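Local structure of luciferase-like monooxygenase (Streptomyces bottropensis, 7BIP) at residues Y235-K246 with E334-H345. The protein probably acts as a luciferase-like monooxygenase that inserts an oxygen atom during biosynthesis of the aromatic polyketide rishirilide. Sequence-based numbering, arbitrary orientation.
Sequences YLAEDGQEARQK and ESARTMRLFAEH
Arg337 and Glu242 show how one arginine can tie a helix to its neighbour while serving several acceptors at once. The guanidinium meets the carboxylate end-on, NH1 and NH2 both donating to Glu242 OE2, and Arg337 NH2 lies 2.9 Å from Glu242 OE2. Both nitrogens come from the same face of the carboxylate, whose plane is turned 64° from that of the guanidinium. Arg337 NH2 also donates to Tyr235 OH (2.9 Å), and the phenol in turn donates a hydrogen bond to Glu334 OE1 at 2.8 Å from Tyr235 OH, arriving from above that carboxylate plane. A bend at chi3 (69°) of the otherwise extended Arg337 chain swings the group across Ala237, whose CB sits over the guanidinium centre. Lysine in place of Arg337 would probably keep one charged bond at best, leaving Glu242 more loosely gripped and the tyrosine hydroxyl without its donor.

The setting is the TIM-barrel fold of this family: residues 235-236 end a strand of the parallel barrel, and helix 334-345 packs outside it, following the adjacent strand 320-324. Backbone polarity is settled at this junction too. Leu236 N points almost straight at Thr338 OG1 (3.0 Å, 172°), while a water accepts from Arg337 NE and donates to the carbonyls of Leu236 and Glu334.

Apolar packing adjoins the polar network. Leu236 sends CD2 alongside the helix, 4.0 Å from both Leu341 CB and Phe342 CB, and its side chain also touches Pro302 and Val305 of helix 302-316. Leu341 splits its branches, CD1 lying against Ala237 CA (3.6 Å) and CD2 coming to 3.7 Å from Glu238 OE2, an atom brought there by a bend of the Glu238 chain at chi2.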
loop_
_atom_site.group_PDB
_atom_site.type_symbol
_atom_site.label_atom_id
_atom_site.label_comp_id
_atom_site.label_asym_id
_atom_site.label_seq_id
_atom_site.Cartn_x
_atom_site.Cartn_y
_atom_site.Cartn_z
ATOM N N TYR A 235 -1.430 1.420 28.461
ATOM C CA TYR A 235 -2.109 0.213 28.919
ATOM C C TYR A 235 -2.976 0.595 30.104
ATOM O O TYR A 235 -2.465 1.140 31.089
ATOM C CB TYR A 235 -1.093 -0.881 29.307
ATOM C CG TYR A 235 -1.728 -2.227 29.560
ATOM C CD1 TYR A 235 -1.641 -3.238 28.618
ATOM C CD2 TYR A 235 -2.425 -2.482 30.730
ATOM C CE1 TYR A 235 -2.229 -4.475 28.843
ATOM C CE2 TYR A 235 -3.016 -3.697 30.962
ATOM C CZ TYR A 235 -2.917 -4.693 30.012
ATOM O OH TYR A 235 -3.502 -5.919 30.227
ATOM N N LEU A 236 -4.280 0.310 30.021
ATOM C CA LEU A 236 -5.213 0.637 31.092
ATOM C C LEU A 236 -5.882 -0.627 31.607
ATOM O O LEU A 236 -6.215 -1.526 30.827
ATOM C CB LEU A 236 -6.291 1.621 30.606
ATOM C CG LEU A 236 -5.992 3.123 30.646
ATOM C CD1 LEU A 236 -4.816 3.488 29.771
ATOM C CD2 LEU A 236 -7.225 3.944 30.225
ATOM N N ALA A 237 -6.087 -0.683 32.922
ATOM C CA ALA A 237 -6.931 -1.701 33.532
ATOM C C ALA A 237 -7.570 -1.089 34.770
ATOM O O ALA A 237 -7.057 -0.119 35.329
ATOM C CB ALA A 237 -6.140 -2.964 33.889
ATOM N N GLU A 238 -8.714 -1.653 35.188
ATOM C CA GLU A 238 -9.358 -1.163 36.408
ATOM C C GLU A 238 -8.463 -1.357 37.623
ATOM O O GLU A 238 -8.491 -0.542 38.561
ATOM C CB GLU A 238 -10.701 -1.876 36.632
ATOM C CG GLU A 238 -11.772 -1.531 35.593
ATOM C CD GLU A 238 -12.495 -0.221 35.906
ATOM O OE1 GLU A 238 -12.056 0.504 36.827
ATOM O OE2 GLU A 238 -13.502 0.087 35.230
ATOM N N ASP A 239 -7.688 -2.443 37.630
ATOM C CA ASP A 239 -6.684 -2.716 38.652
ATOM C C ASP A 239 -5.358 -2.137 38.163
ATOM O O ASP A 239 -4.746 -2.669 37.232
ATOM C CB ASP A 239 -6.601 -4.223 38.898
ATOM C CG ASP A 239 -5.477 -4.621 39.847
ATOM O OD1 ASP A 239 -4.756 -3.736 40.363
ATOM O OD2 ASP A 239 -5.318 -5.840 40.089
ATOM N N GLY A 240 -4.922 -1.040 38.787
ATOM C CA GLY A 240 -3.705 -0.380 38.357
ATOM C C GLY A 240 -2.460 -1.216 38.528
ATOM O O GLY A 240 -1.481 -1.000 37.810
ATOM N N GLN A 241 -2.479 -2.179 39.452
ATOM C CA GLN A 241 -1.332 -3.075 39.598
ATOM C C GLN A 241 -1.280 -4.108 38.480
ATOM O O GLN A 241 -0.188 -4.517 38.072
ATOM C CB GLN A 241 -1.381 -3.759 40.971
ATOM C CG GLN A 241 -1.296 -2.790 42.136
ATOM C CD GLN A 241 0.134 -2.372 42.464
ATOM O OE1 GLN A 241 0.891 -1.962 41.581
ATOM N NE2 GLN A 241 0.501 -2.459 43.738
ATOM N N GLU A 242 -2.443 -4.546 37.986
ATOM C CA GLU A 242 -2.479 -5.374 36.786
ATOM C C GLU A 242 -1.998 -4.588 35.570
ATOM O O GLU A 242 -1.241 -5.111 34.740
ATOM C CB GLU A 242 -3.901 -5.905 36.566
ATOM C CG GLU A 242 -4.086 -6.664 35.255
ATOM C CD GLU A 242 -5.528 -7.092 35.015
ATOM O OE1 GLU A 242 -6.375 -6.937 35.928
ATOM O OE2 GLU A 242 -5.815 -7.583 33.903
ATOM N N ALA A 243 -2.394 -3.313 35.467
ATOM C CA ALA A 243 -1.914 -2.485 34.364
ATOM C C ALA A 243 -0.402 -2.348 34.414
ATOM O O ALA A 243 0.279 -2.457 33.388
ATOM C CB ALA A 243 -2.581 -1.105 34.393
ATOM N N ARG A 244 0.143 -2.110 35.610
ATOM C CA ARG A 244 1.593 -2.054 35.760
ATOM C C ARG A 244 2.250 -3.369 35.362
ATOM O O ARG A 244 3.283 -3.374 34.681
ATOM C CB ARG A 244 1.938 -1.702 37.202
ATOM C CG ARG A 244 3.415 -1.898 37.570
ATOM C CD ARG A 244 3.547 -1.528 39.002
ATOM N NE ARG A 244 4.890 -1.501 39.562
ATOM C CZ ARG A 244 5.246 -2.254 40.603
ATOM N NH1 ARG A 244 4.369 -3.110 41.126
ATOM N NH2 ARG A 244 6.462 -2.159 41.126
ATOM N N GLN A 245 1.681 -4.501 35.789
ATOM C CA GLN A 245 2.304 -5.783 35.479
ATOM C C GLN A 245 2.261 -6.072 33.985
ATOM O O GLN A 245 3.296 -6.351 33.368
ATOM C CB GLN A 245 1.639 -6.917 36.257
ATOM C CG GLN A 245 2.324 -8.254 36.002
ATOM C CD GLN A 245 1.362 -9.344 35.577
ATOM O OE1 GLN A 245 0.277 -9.489 36.146
ATOM N NE2 GLN A 245 1.749 -10.114 34.565
ATOM N N LYS A 246 1.076 -5.988 33.378
ATOM C CA LYS A 246 0.947 -6.346 31.969
ATOM C C LYS A 246 1.482 -5.249 31.056
ATOM O O LYS A 246 2.136 -5.547 30.052
ATOM C CB LYS A 246 -0.514 -6.685 31.644
ATOM C CG LYS A 246 -0.955 -7.997 32.289
ATOM C CD LYS A 246 -2.447 -8.258 32.152
ATOM C CE LYS A 246 -2.858 -9.523 32.892
ATOM N NZ LYS A 246 -2.063 -10.693 32.427
ATOM N N GLU A 334 -6.812 -7.366 25.605
ATOM C CA GLU A 334 -6.193 -6.395 26.502
ATOM C C GLU A 334 -5.985 -5.059 25.802
ATOM O O GLU A 334 -6.212 -4.000 26.398
ATOM C CB GLU A 334 -4.868 -6.949 27.041
ATOM C CG GLU A 334 -5.088 -7.993 28.147
ATOM C CD GLU A 334 -3.819 -8.683 28.614
ATOM O OE1 GLU A 334 -2.746 -8.043 28.650
ATOM O OE2 GLU A 334 -3.902 -9.887 28.944
ATOM N N SER A 335 -5.565 -5.085 24.534
ATOM C CA SER A 335 -5.513 -3.843 23.769
ATOM C C SER A 335 -6.899 -3.210 23.660
ATOM O O SER A 335 -7.063 -1.991 23.803
ATOM C CB SER A 335 -4.954 -4.116 22.375
ATOM O OG SER A 335 -3.663 -4.709 22.468
ATOM N N ALA A 336 -7.912 -4.030 23.416
ATOM C CA ALA A 336 -9.268 -3.511 23.278
ATOM C C ALA A 336 -9.785 -2.960 24.603
ATOM O O ALA A 336 -10.470 -1.930 24.627
ATOM C CB ALA A 336 -10.184 -4.618 22.753
ATOM N N ARG A 337 -9.453 -3.627 25.715
ATOM C CA ARG A 337 -9.840 -3.124 27.034
ATOM C C ARG A 337 -9.225 -1.757 27.297
ATOM O O ARG A 337 -9.904 -0.848 27.791
ATOM C CB ARG A 337 -9.426 -4.112 28.129
ATOM C CG ARG A 337 -9.650 -3.563 29.542
ATOM C CD ARG A 337 -9.348 -4.616 30.611
ATOM N NE ARG A 337 -7.932 -4.925 30.673
ATOM C CZ ARG A 337 -7.396 -5.763 31.552
ATOM N NH1 ARG A 337 -8.182 -6.389 32.434
ATOM N NH2 ARG A 337 -6.093 -5.984 31.538
ATOM N N THR A 338 -7.938 -1.593 26.962
ATOM C CA THR A 338 -7.286 -0.298 27.109
ATOM C C THR A 338 -8.052 0.773 26.354
ATOM O O THR A 338 -8.322 1.856 26.886
ATOM C CB THR A 338 -5.842 -0.369 26.597
ATOM O OG1 THR A 338 -5.050 -1.168 27.481
ATOM C CG2 THR A 338 -5.224 1.032 26.505
ATOM N N MET A 339 -8.425 0.478 25.103
ATOM C CA MET A 339 -9.122 1.480 24.308
ATOM C C MET A 339 -10.508 1.761 24.870
ATOM O O MET A 339 -10.929 2.922 24.926
ATOM C CB MET A 339 -9.197 1.030 22.851
ATOM C CG MET A 339 -7.841 1.050 22.163
ATOM S SD MET A 339 -7.959 0.314 20.531
ATOM C CE MET A 339 -9.042 1.470 19.705
ATOM N N ARG A 340 -11.225 0.717 25.301
ATOM C CA ARG A 340 -12.568 0.919 25.843
ATOM C C ARG A 340 -12.533 1.723 27.138
ATOM O O ARG A 340 -13.379 2.602 27.347
ATOM C CB ARG A 340 -13.258 -0.428 26.060
ATOM C CG ARG A 340 -13.623 -1.118 24.754
ATOM C CD ARG A 340 -14.668 -2.210 24.928
ATOM N NE ARG A 340 -15.077 -2.742 23.629
ATOM C CZ ARG A 340 -14.617 -3.874 23.108
ATOM N NH1 ARG A 340 -13.739 -4.607 23.783
ATOM N NH2 ARG A 340 -15.039 -4.278 21.915
ATOM N N LEU A 341 -11.560 1.454 28.016
ATOM C CA LEU A 341 -11.476 2.216 29.259
ATOM C C LEU A 341 -11.100 3.666 28.984
ATOM O O LEU A 341 -11.635 4.584 29.615
ATOM C CB LEU A 341 -10.465 1.565 30.207
ATOM C CG LEU A 341 -10.911 0.269 30.889
ATOM C CD1 LEU A 341 -9.729 -0.370 31.643
ATOM C CD2 LEU A 341 -12.090 0.501 31.831
ATOM N N PHE A 342 -10.183 3.891 28.040
ATOM C CA PHE A 342 -9.815 5.254 27.696
ATOM C C PHE A 342 -11.009 6.001 27.126
ATOM O O PHE A 342 -11.248 7.160 27.472
ATOM C CB PHE A 342 -8.654 5.257 26.697
ATOM C CG PHE A 342 -7.922 6.565 26.625
ATOM C CD1 PHE A 342 -6.718 6.739 27.295
ATOM C CD2 PHE A 342 -8.437 7.632 25.900
ATOM C CE1 PHE A 342 -6.046 7.949 27.239
ATOM C CE2 PHE A 342 -7.755 8.840 25.844
ATOM C CZ PHE A 342 -6.570 8.995 26.518
ATOM N N ALA A 343 -11.775 5.345 26.257
ATOM C CA ALA A 343 -12.911 6.007 25.627
ATOM C C ALA A 343 -13.990 6.358 26.644
ATOM O O ALA A 343 -14.598 7.433 26.570
ATOM C CB ALA A 343 -13.479 5.117 24.522
ATOM N N GLU A 344 -14.246 5.468 27.602
ATOM C CA GLU A 344 -15.319 5.716 28.561
ATOM C C GLU A 344 -14.927 6.751 29.607
ATOM O O GLU A 344 -15.749 7.596 29.994
ATOM C CB GLU A 344 -15.717 4.408 29.244
ATOM C CG GLU A 344 -16.983 4.530 30.087
ATOM C CD GLU A 344 -17.297 3.272 30.879
ATOM O OE1 GLU A 344 -16.378 2.449 31.085
ATOM O OE2 GLU A 344 -18.465 3.108 31.298
ATOM N N HIS A 345 -13.682 6.705 30.083
ATOM C CA HIS A 345 -13.301 7.465 31.262
ATOM C C HIS A 345 -12.490 8.714 30.964
ATOM O O HIS A 345 -12.444 9.615 31.810
ATOM C CB HIS A 345 -12.510 6.572 32.226
ATOM C CG HIS A 345 -13.324 5.465 32.810
ATOM N ND1 HIS A 345 -13.238 4.162 32.367
ATOM C CD2 HIS A 345 -14.257 5.468 33.790
ATOM C CE1 HIS A 345 -14.077 3.409 33.057
ATOM N NE2 HIS A 345 -14.709 4.177 33.924
HETATM O O HOH W 1 -5.991 -3.787 29.197
#